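Local coordinates for protein RMD9, mitochondrial (Saccharomyces cerevisiae S288C, PDB 7A9X) that binds a dodecameric sequence in the 3'-untranslated regions of yeast mitochondrial mRNAs and takes part in their processing or stability, at residues A[247-252]-A[284-289]; A[263-268]-A[288-293]; A[298-303]-A[324-329]; A[304-307]-A[311-314]. One frame throughout, in Å; residues are numbered along the deposited sequence.

Contact 1: A[247-252]-A[284-289]; sequences LYSGLI and IETHLS. With nucleotides of chain B.
S249 and T286 bring their CA atoms to 5.9 Å where helices 245-257 and 281-292 run nearly parallel, at 11°, with the axes of the short segments 9.6 Å apart. The contact is small and buried, and no hydrogen bond crosses it. T286 carries it with its methyl group. The T286 CG2 atom touches S249 OG at 3.5 Å. The same methyl also meets I252 CD1 at 3.9 Å. T286 has CG2 anti to its carbonyl carbon (chi1 50°), which sends the methyl across the gap and leaves OG1 to bond Y282 O in its own helix. S249 OG also lies beside E285 CB, at 4.3 Å.

The same turn of helix 281-292 borders the RNA. I284 CD1 packs on O2' of nucleotide U5 of chain B at 3.7 Å. E285 OE2 comes within 3.3 Å of OP1 of that nucleotide. The nearby phosphate would probably raise the pKa of E285, an effect that the long, weak ion pair of OE1 with K253 may partly offset. Side-by-side stacking of the first helices of PPR3 and PPR4, with one edge on RNA, is typical of the pentatricopeptide repeat solenoid.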
loop_
_atom_site.group_PDB
_atom_site.type_symbol
_atom_site.label_atom_id
_atom_site.label_comp_id
_atom_site.label_asym_id
_atom_site.label_seq_id
_atom_site.Cartn_x
_atom_site.Cartn_y
_atom_site.Cartn_z
ATOM N N LEU A 247 3.909 -26.152 1.551
ATOM C CA LEU A 247 2.676 -26.920 1.693
ATOM C C LEU A 247 2.131 -26.807 3.112
ATOM O O LEU A 247 0.919 -26.658 3.308
ATOM C CB LEU A 247 2.915 -28.383 1.317
ATOM C CG LEU A 247 1.693 -29.305 1.276
ATOM C CD1 LEU A 247 0.640 -28.771 0.318
ATOM C CD2 LEU A 247 2.096 -30.724 0.894
ATOM N N TYR A 248 3.014 -26.875 4.112
ATOM C CA TYR A 248 2.619 -26.546 5.477
ATOM C C TYR A 248 1.981 -25.165 5.544
ATOM O O TYR A 248 0.900 -24.993 6.118
ATOM C CB TYR A 248 3.833 -26.600 6.408
ATOM C CG TYR A 248 4.209 -27.977 6.908
ATOM C CD1 TYR A 248 3.395 -28.660 7.802
ATOM C CD2 TYR A 248 5.396 -28.581 6.509
ATOM C CE1 TYR A 248 3.742 -29.913 8.271
ATOM C CE2 TYR A 248 5.753 -29.831 6.974
ATOM C CZ TYR A 248 4.921 -30.492 7.852
ATOM O OH TYR A 248 5.270 -31.737 8.317
ATOM N N SER A 249 2.637 -24.167 4.943
ATOM C CA SER A 249 2.217 -22.779 5.107
ATOM C C SER A 249 0.815 -22.555 4.558
ATOM O O SER A 249 -0.046 -21.980 5.234
ATOM C CB SER A 249 3.216 -21.846 4.423
ATOM O OG SER A 249 2.833 -20.494 4.598
ATOM N N GLY A 250 0.566 -22.996 3.324
ATOM C CA GLY A 250 -0.757 -22.829 2.744
ATOM C C GLY A 250 -1.835 -23.556 3.527
ATOM O O GLY A 250 -2.947 -23.048 3.697
ATOM N N LEU A 251 -1.516 -24.753 4.022
ATOM C CA LEU A 251 -2.498 -25.520 4.782
ATOM C C LEU A 251 -2.785 -24.868 6.132
ATOM O O LEU A 251 -3.932 -24.864 6.594
ATOM C CB LEU A 251 -2.010 -26.955 4.968
ATOM C CG LEU A 251 -3.061 -28.005 5.330
ATOM C CD1 LEU A 251 -4.225 -27.955 4.354
ATOM C CD2 LEU A 251 -2.438 -29.390 5.346
ATOM N N ILE A 252 -1.759 -24.305 6.773
ATOM C CA ILE A 252 -1.975 -23.573 8.018
ATOM C C ILE A 252 -2.868 -22.361 7.779
ATOM O O ILE A 252 -3.795 -22.096 8.553
ATOM C CB ILE A 252 -0.626 -23.167 8.641
ATOM C CG1 ILE A 252 0.128 -24.405 9.123
ATOM C CG2 ILE A 252 -0.833 -22.189 9.793
ATOM C CD1 ILE A 252 1.595 -24.157 9.384
ATOM N N ILE A 284 7.607 -17.045 9.122
ATOM C CA ILE A 284 7.185 -15.652 9.234
ATOM C C ILE A 284 5.774 -15.480 8.685
ATOM O O ILE A 284 4.916 -14.860 9.323
ATOM C CB ILE A 284 8.175 -14.723 8.513
ATOM C CG1 ILE A 284 9.597 -14.930 9.025
ATOM C CG2 ILE A 284 7.771 -13.269 8.700
ATOM C CD1 ILE A 284 10.591 -14.027 8.338
ATOM N N GLU A 285 5.521 -16.017 7.488
ATOM C CA GLU A 285 4.200 -15.891 6.876
ATOM C C GLU A 285 3.123 -16.505 7.760
ATOM O O GLU A 285 2.077 -15.892 7.998
ATOM C CB GLU A 285 4.183 -16.548 5.495
ATOM C CG GLU A 285 4.965 -15.819 4.425
ATOM C CD GLU A 285 4.514 -16.203 3.031
ATOM O OE1 GLU A 285 3.640 -15.503 2.475
ATOM O OE2 GLU A 285 5.022 -17.213 2.499
ATOM N N THR A 286 3.361 -17.722 8.258
ATOM C CA THR A 286 2.354 -18.380 9.084
ATOM C C THR A 286 2.150 -17.640 10.398
ATOM O O THR A 286 1.007 -17.385 10.797
ATOM C CB THR A 286 2.742 -19.838 9.336
ATOM O OG1 THR A 286 4.095 -19.901 9.799
ATOM C CG2 THR A 286 2.608 -20.645 8.059
ATOM N N HIS A 287 3.241 -17.273 11.075
ATOM C CA HIS A 287 3.129 -16.523 12.323
ATOM C C HIS A 287 2.309 -15.254 12.125
ATOM O O HIS A 287 1.364 -14.988 12.877
ATOM C CB HIS A 287 4.521 -16.192 12.863
ATOM C CG HIS A 287 4.522 -15.634 14.253
ATOM N ND1 HIS A 287 5.307 -16.153 15.260
ATOM C CD2 HIS A 287 3.849 -14.593 14.801
ATOM C CE1 HIS A 287 5.110 -15.464 16.370
ATOM N NE2 HIS A 287 4.230 -14.512 16.118
ATOM N N LEU A 288 2.648 -14.463 11.102
ATOM C CA LEU A 288 1.879 -13.255 10.821
ATOM C C LEU A 288 0.436 -13.579 10.458
ATOM O O LEU A 288 -0.467 -12.785 10.745
ATOM C CB LEU A 288 2.539 -12.454 9.698
ATOM C CG LEU A 288 3.904 -11.839 10.011
ATOM C CD1 LEU A 288 4.461 -11.129 8.786
ATOM C CD2 LEU A 288 3.807 -10.883 11.190
ATOM N N SER A 289 0.195 -14.734 9.834
ATOM C CA SER A 289 -1.174 -15.129 9.520
ATOM C C SER A 289 -1.995 -15.339 10.789
ATOM O O SER A 289 -3.181 -14.991 10.831
ATOM C CB SER A 289 -1.173 -16.390 8.657
ATOM O OG SER A 289 -2.486 -16.722 8.243
ATOM P P U B 5 8.660 -16.787 0.127
ATOM O OP1 U B 5 7.193 -17.004 0.059
ATOM O OP2 U B 5 9.395 -16.336 -1.080
ATOM O "O5'" U B 5 8.914 -15.732 1.288
ATOM C "C5'" U B 5 8.400 -15.950 2.593
ATOM C "C4'" U B 5 8.868 -14.880 3.543
ATOM O "O4'" U B 5 10.309 -14.975 3.711
ATOM C "C3'" U B 5 8.651 -13.453 3.070
ATOM O "O3'" U B 5 7.330 -12.989 3.271
ATOM C "C2'" U B 5 9.706 -12.681 3.848
ATOM O "O2'" U B 5 9.292 -12.468 5.187
ATOM C "C1'" U B 5 10.863 -13.682 3.849
ATOM N N1 U B 5 11.788 -13.432 2.721
ATOM C C2 U B 5 12.722 -12.433 2.910
ATOM O O2 U B 5 12.804 -11.799 3.949
ATOM N N3 U B 5 13.558 -12.212 1.845
ATOM C C4 U B 5 13.548 -12.873 0.634
ATOM O O4 U B 5 14.368 -12.557 -0.228
ATOM C C5 U B 5 12.548 -13.890 0.511
ATOM C C6 U B 5 11.719 -14.128 1.534
#

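Contact 2: A[263-268]-A[288-293]; sequences KALSLF and LSFIGD
F290 reaches out of helix 281-292 and sets the end of its ring against A264, L265 and F268 of helix 261-270. The segments run antiparallel, at 159°, with their axes 12.3 Å apart. This is inter-repeat packing of the pentatricopeptide repeat solenoid: the second helix of PPR3 meets the first helix of PPR4.

The axes are far apart, and a large side chain has to span the distance. From CB, which points toward the other helix, F290 has CG anti to its carbonyl carbon (chi1 -80°), and the ring extends across the gap. Past CG, the ring divides its work. CE2 sits over a face of F268, 4.0 Å from F268 CD1. The two rings form a T-shaped pair with F290 giving the edge, their centroids 5.5 Å apart and planes at 78°. On the other flank, F290 CE1 touches L265 CD2 at 3.6 Å. At the tip, CZ meets A264 CB at 4.0 Å, and A264 O lies at this edge of the ring, near its plane. F303 of helix 297-308 stacks on the F290 ring, and I256 and L299 add further packing.

A serine in place of F290 would probably open a gap between the two helices and leave the face of F268 without its aromatic edge.

Next to F290, S289 OG donates to D293 OD2 at 3.0 Å, on the lone pair of OD2 that faces away from OD1.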
loop_
_atom_site.group_PDB
_atom_site.type_symbol
_atom_site.label_atom_id
_atom_site.label_comp_id
_atom_site.label_asym_id
_atom_site.label_seq_id
_atom_site.Cartn_x
_atom_site.Cartn_y
_atom_site.Cartn_z
ATOM N N LYS A 263 -5.757 -27.749 14.174
ATOM C CA LYS A 263 -5.038 -28.270 13.019
ATOM C C LYS A 263 -4.020 -27.264 12.496
ATOM O O LYS A 263 -2.965 -27.659 11.985
ATOM C CB LYS A 263 -6.022 -28.657 11.916
ATOM C CG LYS A 263 -6.929 -29.825 12.273
ATOM C CD LYS A 263 -7.765 -30.257 11.079
ATOM C CE LYS A 263 -8.658 -31.435 11.431
ATOM N NZ LYS A 263 -9.529 -31.140 12.602
ATOM N N ALA A 264 -4.313 -25.967 12.618
ATOM C CA ALA A 264 -3.357 -24.951 12.190
ATOM C C ALA A 264 -2.137 -24.920 13.103
ATOM O O ALA A 264 -1.002 -24.801 12.627
ATOM C CB ALA A 264 -4.033 -23.580 12.149
ATOM N N LEU A 265 -2.350 -25.030 14.416
ATOM C CA LEU A 265 -1.229 -25.017 15.351
ATOM C C LEU A 265 -0.443 -26.321 15.313
ATOM O O LEU A 265 0.771 -26.317 15.545
ATOM C CB LEU A 265 -1.732 -24.748 16.768
ATOM C CG LEU A 265 -2.363 -23.379 17.008
ATOM C CD1 LEU A 265 -3.118 -23.378 18.321
ATOM C CD2 LEU A 265 -1.304 -22.288 17.004
ATOM N N SER A 266 -1.111 -27.439 15.029
ATOM C CA SER A 266 -0.412 -28.719 14.950
ATOM C C SER A 266 0.544 -28.747 13.764
ATOM O O SER A 266 1.704 -29.157 13.898
ATOM C CB SER A 266 -1.420 -29.862 14.858
ATOM O OG SER A 266 -0.769 -31.115 14.761
ATOM N N LEU A 267 0.073 -28.316 12.590
ATOM C CA LEU A 267 0.955 -28.223 11.432
ATOM C C LEU A 267 2.042 -27.177 11.643
ATOM O O LEU A 267 3.162 -27.340 11.144
ATOM C CB LEU A 267 0.143 -27.900 10.178
ATOM C CG LEU A 267 -0.927 -28.911 9.758
ATOM C CD1 LEU A 267 -1.939 -28.249 8.838
ATOM C CD2 LEU A 267 -0.296 -30.117 9.080
ATOM N N PHE A 268 1.731 -26.103 12.374
ATOM C CA PHE A 268 2.725 -25.067 12.633
ATOM C C PHE A 268 3.881 -25.609 13.462
ATOM O O PHE A 268 5.044 -25.264 13.218
ATOM C CB PHE A 268 2.066 -23.876 13.329
ATOM C CG PHE A 268 3.001 -22.728 13.585
ATOM C CD1 PHE A 268 3.390 -21.891 12.552
ATOM C CD2 PHE A 268 3.480 -22.478 14.859
ATOM C CE1 PHE A 268 4.248 -20.831 12.786
ATOM C CE2 PHE A 268 4.337 -21.420 15.098
ATOM C CZ PHE A 268 4.722 -20.595 14.062
ATOM N N LEU A 288 2.648 -14.463 11.102
ATOM C CA LEU A 288 1.879 -13.255 10.821
ATOM C C LEU A 288 0.436 -13.579 10.458
ATOM O O LEU A 288 -0.467 -12.785 10.745
ATOM C CB LEU A 288 2.539 -12.454 9.698
ATOM C CG LEU A 288 3.904 -11.839 10.011
ATOM C CD1 LEU A 288 4.461 -11.129 8.786
ATOM C CD2 LEU A 288 3.807 -10.883 11.190
ATOM N N SER A 289 0.195 -14.734 9.834
ATOM C CA SER A 289 -1.174 -15.129 9.520
ATOM C C SER A 289 -1.995 -15.339 10.789
ATOM O O SER A 289 -3.181 -14.991 10.831
ATOM C CB SER A 289 -1.173 -16.390 8.657
ATOM O OG SER A 289 -2.486 -16.722 8.243
ATOM N N PHE A 290 -1.382 -15.897 11.840
ATOM C CA PHE A 290 -2.095 -16.046 13.106
ATOM C C PHE A 290 -2.483 -14.696 13.692
ATOM O O PHE A 290 -3.494 -14.591 14.396
ATOM C CB PHE A 290 -1.248 -16.821 14.119
ATOM C CG PHE A 290 -1.271 -18.309 13.926
ATOM C CD1 PHE A 290 -2.373 -19.058 14.315
ATOM C CD2 PHE A 290 -0.181 -18.965 13.375
ATOM C CE1 PHE A 290 -2.392 -20.432 14.145
ATOM C CE2 PHE A 290 -0.195 -20.339 13.202
ATOM C CZ PHE A 290 -1.301 -21.073 13.588
ATOM N N ILE A 291 -1.699 -13.658 13.412
ATOM C CA ILE A 291 -1.958 -12.344 13.987
ATOM C C ILE A 291 -3.049 -11.620 13.210
ATOM O O ILE A 291 -4.001 -11.091 13.796
ATOM C CB ILE A 291 -0.659 -11.521 14.028
ATOM C CG1 ILE A 291 0.373 -12.211 14.919
ATOM C CG2 ILE A 291 -0.932 -10.098 14.499
ATOM C CD1 ILE A 291 1.693 -11.483 14.980
ATOM N N GLY A 292 -2.932 -11.589 11.886
ATOM C CA GLY A 292 -3.811 -10.773 11.072
ATOM C C GLY A 292 -5.015 -11.484 10.488
ATOM O O GLY A 292 -5.935 -10.828 9.988
ATOM N N ASP A 293 -5.038 -12.818 10.541
ATOM C CA ASP A 293 -6.120 -13.580 9.931
ATOM C C ASP A 293 -6.963 -14.384 10.908
ATOM O O ASP A 293 -8.060 -14.814 10.532
ATOM C CB ASP A 293 -5.569 -14.537 8.863
ATOM C CG ASP A 293 -4.958 -13.805 7.692
ATOM O OD1 ASP A 293 -5.474 -12.723 7.340
ATOM O OD2 ASP A 293 -3.962 -14.304 7.129
#

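Contact 3: A[298-303]-A[324-329]; sequences TLAESF and NSFLQN
F326, A300 and E301 form a buried, apolar helix-helix contact between helices 297-308 and 320-334. A300 and F326 are the closest residues by backbone, with their CA atoms 7.5 Å apart. A single ring does the bridging. F326 has CG anti to its backbone N (chi1 180°), and this extends the ring onto the other helix. The ring lies oblique to its partners. F326 CE1 touches A300 CB at 3.5 Å. The tip atom, F326 CZ, rests beside the backbone of the next residue, 3.7 Å from E301 CA. It also meets E301 CB at 3.8 Å.

These helices belong to neighbouring repeats of the pentatricopeptide solenoid: the second helix of PPR4 packs on the first helix of PPR5. The small A300 lets the ring come close to the helix backbone. I291 and I343 also pack on F326. With the ring of F326 cut back to a valine, A300 CB is likely to lose its neighbour and E301 CA its aromatic cover. The carboxylate of E301 has its polar partner outside the contact, with OE1 hydrogen-bonded to H339. On helix 297-308, S302 OG donates to L299 O at 2.6 Å, approaching from above the carbonyl plane.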
loop_
_atom_site.group_PDB
_atom_site.type_symbol
_atom_site.label_atom_id
_atom_site.label_comp_id
_atom_site.label_asym_id
_atom_site.label_seq_id
_atom_site.Cartn_x
_atom_site.Cartn_y
_atom_site.Cartn_z
ATOM N N THR A 298 -7.907 -13.749 20.852
ATOM C CA THR A 298 -7.015 -14.175 21.926
ATOM C C THR A 298 -5.813 -14.934 21.376
ATOM O O THR A 298 -4.691 -14.778 21.875
ATOM C CB THR A 298 -7.779 -15.034 22.933
ATOM O OG1 THR A 298 -8.419 -16.116 22.246
ATOM C CG2 THR A 298 -8.834 -14.204 23.656
ATOM N N LEU A 299 -6.026 -15.762 20.351
ATOM C CA LEU A 299 -4.909 -16.436 19.697
ATOM C C LEU A 299 -4.071 -15.454 18.888
ATOM O O LEU A 299 -2.842 -15.578 18.826
ATOM C CB LEU A 299 -5.429 -17.562 18.805
ATOM C CG LEU A 299 -4.404 -18.337 17.980
ATOM C CD1 LEU A 299 -3.372 -18.991 18.881
ATOM C CD2 LEU A 299 -5.105 -19.376 17.130
ATOM N N ALA A 300 -4.720 -14.471 18.263
ATOM C CA ALA A 300 -3.984 -13.483 17.483
ATOM C C ALA A 300 -3.088 -12.633 18.375
ATOM O O ALA A 300 -1.945 -12.332 18.010
ATOM C CB ALA A 300 -4.961 -12.606 16.703
ATOM N N GLU A 301 -3.585 -12.243 19.552
ATOM C CA GLU A 301 -2.792 -11.394 20.434
ATOM C C GLU A 301 -1.623 -12.153 21.050
ATOM O O GLU A 301 -0.563 -11.561 21.289
ATOM C CB GLU A 301 -3.670 -10.789 21.531
ATOM C CG GLU A 301 -2.903 -9.931 22.526
ATOM C CD GLU A 301 -3.756 -8.843 23.140
ATOM O OE1 GLU A 301 -4.895 -8.640 22.672
ATOM O OE2 GLU A 301 -3.284 -8.189 24.091
ATOM N N SER A 302 -1.787 -13.451 21.315
ATOM C CA SER A 302 -0.675 -14.231 21.850
ATOM C C SER A 302 0.488 -14.255 20.866
ATOM O O SER A 302 1.642 -14.024 21.245
ATOM C CB SER A 302 -1.138 -15.647 22.194
ATOM O OG SER A 302 -1.711 -16.287 21.071
ATOM N N PHE A 303 0.198 -14.510 19.588
ATOM C CA PHE A 303 1.243 -14.463 18.573
ATOM C C PHE A 303 1.791 -13.053 18.396
ATOM O O PHE A 303 2.975 -12.886 18.077
ATOM C CB PHE A 303 0.713 -15.001 17.246
ATOM C CG PHE A 303 0.832 -16.491 17.111
ATOM C CD1 PHE A 303 -0.117 -17.332 17.672
ATOM C CD2 PHE A 303 1.900 -17.051 16.429
ATOM C CE1 PHE A 303 -0.005 -18.703 17.552
ATOM C CE2 PHE A 303 2.020 -18.421 16.305
ATOM C CZ PHE A 303 1.066 -19.250 16.867
ATOM N N ASN A 324 -2.245 -3.754 11.109
ATOM C CA ASN A 324 -3.459 -3.028 10.740
ATOM C C ASN A 324 -4.666 -3.954 10.690
ATOM O O ASN A 324 -5.746 -3.607 11.184
ATOM C CB ASN A 324 -3.272 -2.335 9.389
ATOM C CG ASN A 324 -2.245 -1.225 9.435
ATOM O OD1 ASN A 324 -1.980 -0.649 10.492
ATOM N ND2 ASN A 324 -1.666 -0.909 8.282
ATOM N N SER A 325 -4.506 -5.135 10.088
ATOM C CA SER A 325 -5.605 -6.092 10.030
ATOM C C SER A 325 -6.004 -6.554 11.425
ATOM O O SER A 325 -7.194 -6.739 11.708
ATOM C CB SER A 325 -5.214 -7.284 9.158
ATOM O OG SER A 325 -6.203 -8.297 9.207
ATOM N N PHE A 326 -5.022 -6.746 12.309
ATOM C CA PHE A 326 -5.314 -7.141 13.683
ATOM C C PHE A 326 -6.074 -6.045 14.422
ATOM O O PHE A 326 -7.048 -6.326 15.131
ATOM C CB PHE A 326 -4.006 -7.489 14.397
ATOM C CG PHE A 326 -4.174 -7.908 15.828
ATOM C CD1 PHE A 326 -5.146 -8.826 16.193
ATOM C CD2 PHE A 326 -3.332 -7.405 16.807
ATOM C CE1 PHE A 326 -5.290 -9.217 17.514
ATOM C CE2 PHE A 326 -3.468 -7.793 18.128
ATOM C CZ PHE A 326 -4.448 -8.702 18.481
ATOM N N LEU A 327 -5.649 -4.788 14.259
ATOM C CA LEU A 327 -6.364 -3.674 14.873
ATOM C C LEU A 327 -7.791 -3.574 14.352
ATOM O O LEU A 327 -8.722 -3.298 15.116
ATOM C CB LEU A 327 -5.616 -2.367 14.613
ATOM C CG LEU A 327 -4.278 -2.167 15.321
ATOM C CD1 LEU A 327 -3.591 -0.920 14.793
ATOM C CD2 LEU A 327 -4.493 -2.068 16.822
ATOM N N GLN A 328 -7.983 -3.792 13.051
ATOM C CA GLN A 328 -9.316 -3.677 12.472
ATOM C C GLN A 328 -10.227 -4.801 12.950
ATOM O O GLN A 328 -11.423 -4.581 13.175
ATOM C CB GLN A 328 -9.222 -3.657 10.946
ATOM C CG GLN A 328 -8.631 -2.366 10.396
ATOM C CD GLN A 328 -8.328 -2.436 8.912
ATOM O OE1 GLN A 328 -8.324 -3.513 8.315
ATOM N NE2 GLN A 328 -8.071 -1.282 8.307
ATOM N N ASN A 329 -9.678 -6.008 13.120
ATOM C CA ASN A 329 -10.481 -7.125 13.607
ATOM C C ASN A 329 -10.920 -6.906 15.050
ATOM O O ASN A 329 -12.042 -7.269 15.423
ATOM C CB ASN A 329 -9.698 -8.430 13.477
ATOM C CG ASN A 329 -9.535 -8.865 12.039
ATOM O OD1 ASN A 329 -10.323 -8.486 11.172
ATOM N ND2 ASN A 329 -8.513 -9.672 11.777
#

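Contact 4: A[304-307]-A[311-314]; sequences FDKI and EMPY
K306 and E311 close the turn that takes the chain out of helix 297-308, the second helix of PPR4 in this pentatricopeptide repeat solenoid, and into the loop before helix 320-334; M312 follows it. The contact lies at the surface. Its bond is between backbones: E311 N donates to K306 O at 2.9 Å, with an N-H...O angle of 161°. The two residues are five apart, so this bond closes a wider turn than the helical one. A water donates a second bond to K306 O, at 3.2 Å. The same water accepts from M312 N at 2.8 Å. K306 O is thus gripped twice, and the water ties the next loop residue to the helix end.

The side chain of K306 runs extended between two neighbours. E311 crosses it at about a right angle, and E311 OE1 comes to 3.5 Å from K306 CG. The charged ends do not pair, for K306 NZ stays 5.6 Å from E311 OE1. K306 instead makes a cation-pi contact with F303, and E311 OE2 bonds to N309. M312 crosses the aliphatic part of K306 obliquely. Bends at chi2 and chi3 fold its thioether back, placing CE 3.8 Å from K306 CD. M312 SD rests beside K306 CB and CD.

E311 to Y314 also touch a crystal neighbour. Y314 OH bonds to H287 of helix 281-292, which fastens this loop to the first helix of the repeat. The Y314 ring carries M312 CB over the centre of one face, 3.8 Å above its plane.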
loop_
_atom_site.group_PDB
_atom_site.type_symbol
_atom_site.label_atom_id
_atom_site.label_comp_id
_atom_site.label_asym_id
_atom_site.label_seq_id
_atom_site.Cartn_x
_atom_site.Cartn_y
_atom_site.Cartn_z
ATOM N N PHE A 304 0.953 -12.034 18.600
ATOM C CA PHE A 304 1.434 -10.658 18.540
ATOM C C PHE A 304 2.412 -10.372 19.674
ATOM O O PHE A 304 3.423 -9.690 19.471
ATOM C CB PHE A 304 0.251 -9.689 18.584
ATOM C CG PHE A 304 0.649 -8.243 18.695
ATOM C CD1 PHE A 304 0.987 -7.515 17.566
ATOM C CD2 PHE A 304 0.672 -7.609 19.930
ATOM C CE1 PHE A 304 1.349 -6.185 17.665
ATOM C CE2 PHE A 304 1.033 -6.280 20.037
ATOM C CZ PHE A 304 1.372 -5.566 18.902
ATOM N N ASP A 305 2.125 -10.885 20.873
ATOM C CA ASP A 305 3.042 -10.705 21.992
ATOM C C ASP A 305 4.339 -11.472 21.781
ATOM O O ASP A 305 5.395 -11.047 22.262
ATOM C CB ASP A 305 2.377 -11.143 23.298
ATOM C CG ASP A 305 1.138 -10.331 23.626
ATOM O OD1 ASP A 305 1.096 -9.133 23.271
ATOM O OD2 ASP A 305 0.205 -10.890 24.240
ATOM N N LYS A 306 4.282 -12.602 21.069
ATOM C CA LYS A 306 5.490 -13.366 20.787
ATOM C C LYS A 306 6.487 -12.573 19.952
ATOM O O LYS A 306 7.695 -12.811 20.054
ATOM C CB LYS A 306 5.127 -14.679 20.090
ATOM C CG LYS A 306 4.376 -15.649 20.988
ATOM C CD LYS A 306 4.077 -16.967 20.294
ATOM C CE LYS A 306 3.462 -17.961 21.270
ATOM N NZ LYS A 306 3.218 -19.289 20.646
ATOM N N ILE A 307 6.011 -11.631 19.137
ATOM C CA ILE A 307 6.919 -10.733 18.433
ATOM C C ILE A 307 7.381 -9.610 19.354
ATOM O O ILE A 307 8.566 -9.259 19.375
ATOM C CB ILE A 307 6.245 -10.181 17.164
ATOM C CG1 ILE A 307 5.821 -11.327 16.245
ATOM C CG2 ILE A 307 7.180 -9.228 16.434
ATOM C CD1 ILE A 307 5.213 -10.864 14.941
ATOM N N GLU A 311 10.012 -13.698 21.639
ATOM C CA GLU A 311 9.959 -15.063 22.146
ATOM C C GLU A 311 10.295 -16.118 21.101
ATOM O O GLU A 311 10.524 -17.277 21.467
ATOM C CB GLU A 311 8.567 -15.365 22.712
ATOM C CG GLU A 311 8.147 -14.484 23.872
ATOM C CD GLU A 311 6.762 -14.832 24.378
ATOM O OE1 GLU A 311 6.243 -15.902 23.996
ATOM O OE2 GLU A 311 6.190 -14.035 25.153
ATOM N N MET A 312 10.327 -15.765 19.839
ATOM C CA MET A 312 10.480 -16.848 18.882
ATOM C C MET A 312 11.949 -17.086 18.557
ATOM O O MET A 312 12.761 -16.158 18.610
ATOM C CB MET A 312 9.714 -16.533 17.601
ATOM C CG MET A 312 8.245 -16.272 17.848
ATOM S SD MET A 312 7.544 -17.540 18.921
ATOM C CE MET A 312 6.468 -18.390 17.773
ATOM N N PRO A 313 12.320 -18.329 18.233
ATOM C CA PRO A 313 13.714 -18.615 17.864
ATOM C C PRO A 313 14.111 -18.100 16.490
ATOM O O PRO A 313 15.286 -18.215 16.124
ATOM C CB PRO A 313 13.779 -20.149 17.917
ATOM C CG PRO A 313 12.379 -20.588 17.662
ATOM C CD PRO A 313 11.506 -19.555 18.314
ATOM N N TYR A 314 13.182 -17.540 15.720
ATOM C CA TYR A 314 13.473 -16.987 14.407
ATOM C C TYR A 314 13.186 -15.492 14.401
ATOM O O TYR A 314 12.355 -15.001 15.171
ATOM C CB TYR A 314 12.642 -17.677 13.314
ATOM C CG TYR A 314 11.166 -17.764 13.639
ATOM C CD1 TYR A 314 10.301 -16.721 13.332
ATOM C CD2 TYR A 314 10.640 -18.890 14.258
ATOM C CE1 TYR A 314 8.955 -16.798 13.632
ATOM C CE2 TYR A 314 9.296 -18.975 14.561
ATOM C CZ TYR A 314 8.459 -17.928 14.247
ATOM O OH TYR A 314 7.122 -18.016 14.550
HETATM O O HOH W 1 10.392 -13.358 18.457
#

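Contacts 1, 2 and 3 are buried joins between neighbouring repeats, while contact 4 is a surface turn that leads out of PPR4. Contacts 1 and 2 both use helix 281-292, set against the two successive helices of PPR3, and F268 packs on both T286 and I252. Contact 3 carries the stacking on to PPR5, and G292 O at the end of contact 2 bonds to S325 OG. Aromatic rings bridge contacts 2 and 3, in contact 1 a threonine methyl does the work against a serine and an isoleucine, and backbone and water bonds mark contact 4. H287, on the 284-289 segment of contact 1, hydrogen-bonds to F303 O of contact 3. Of the four, contact 1 meets the RNA directly.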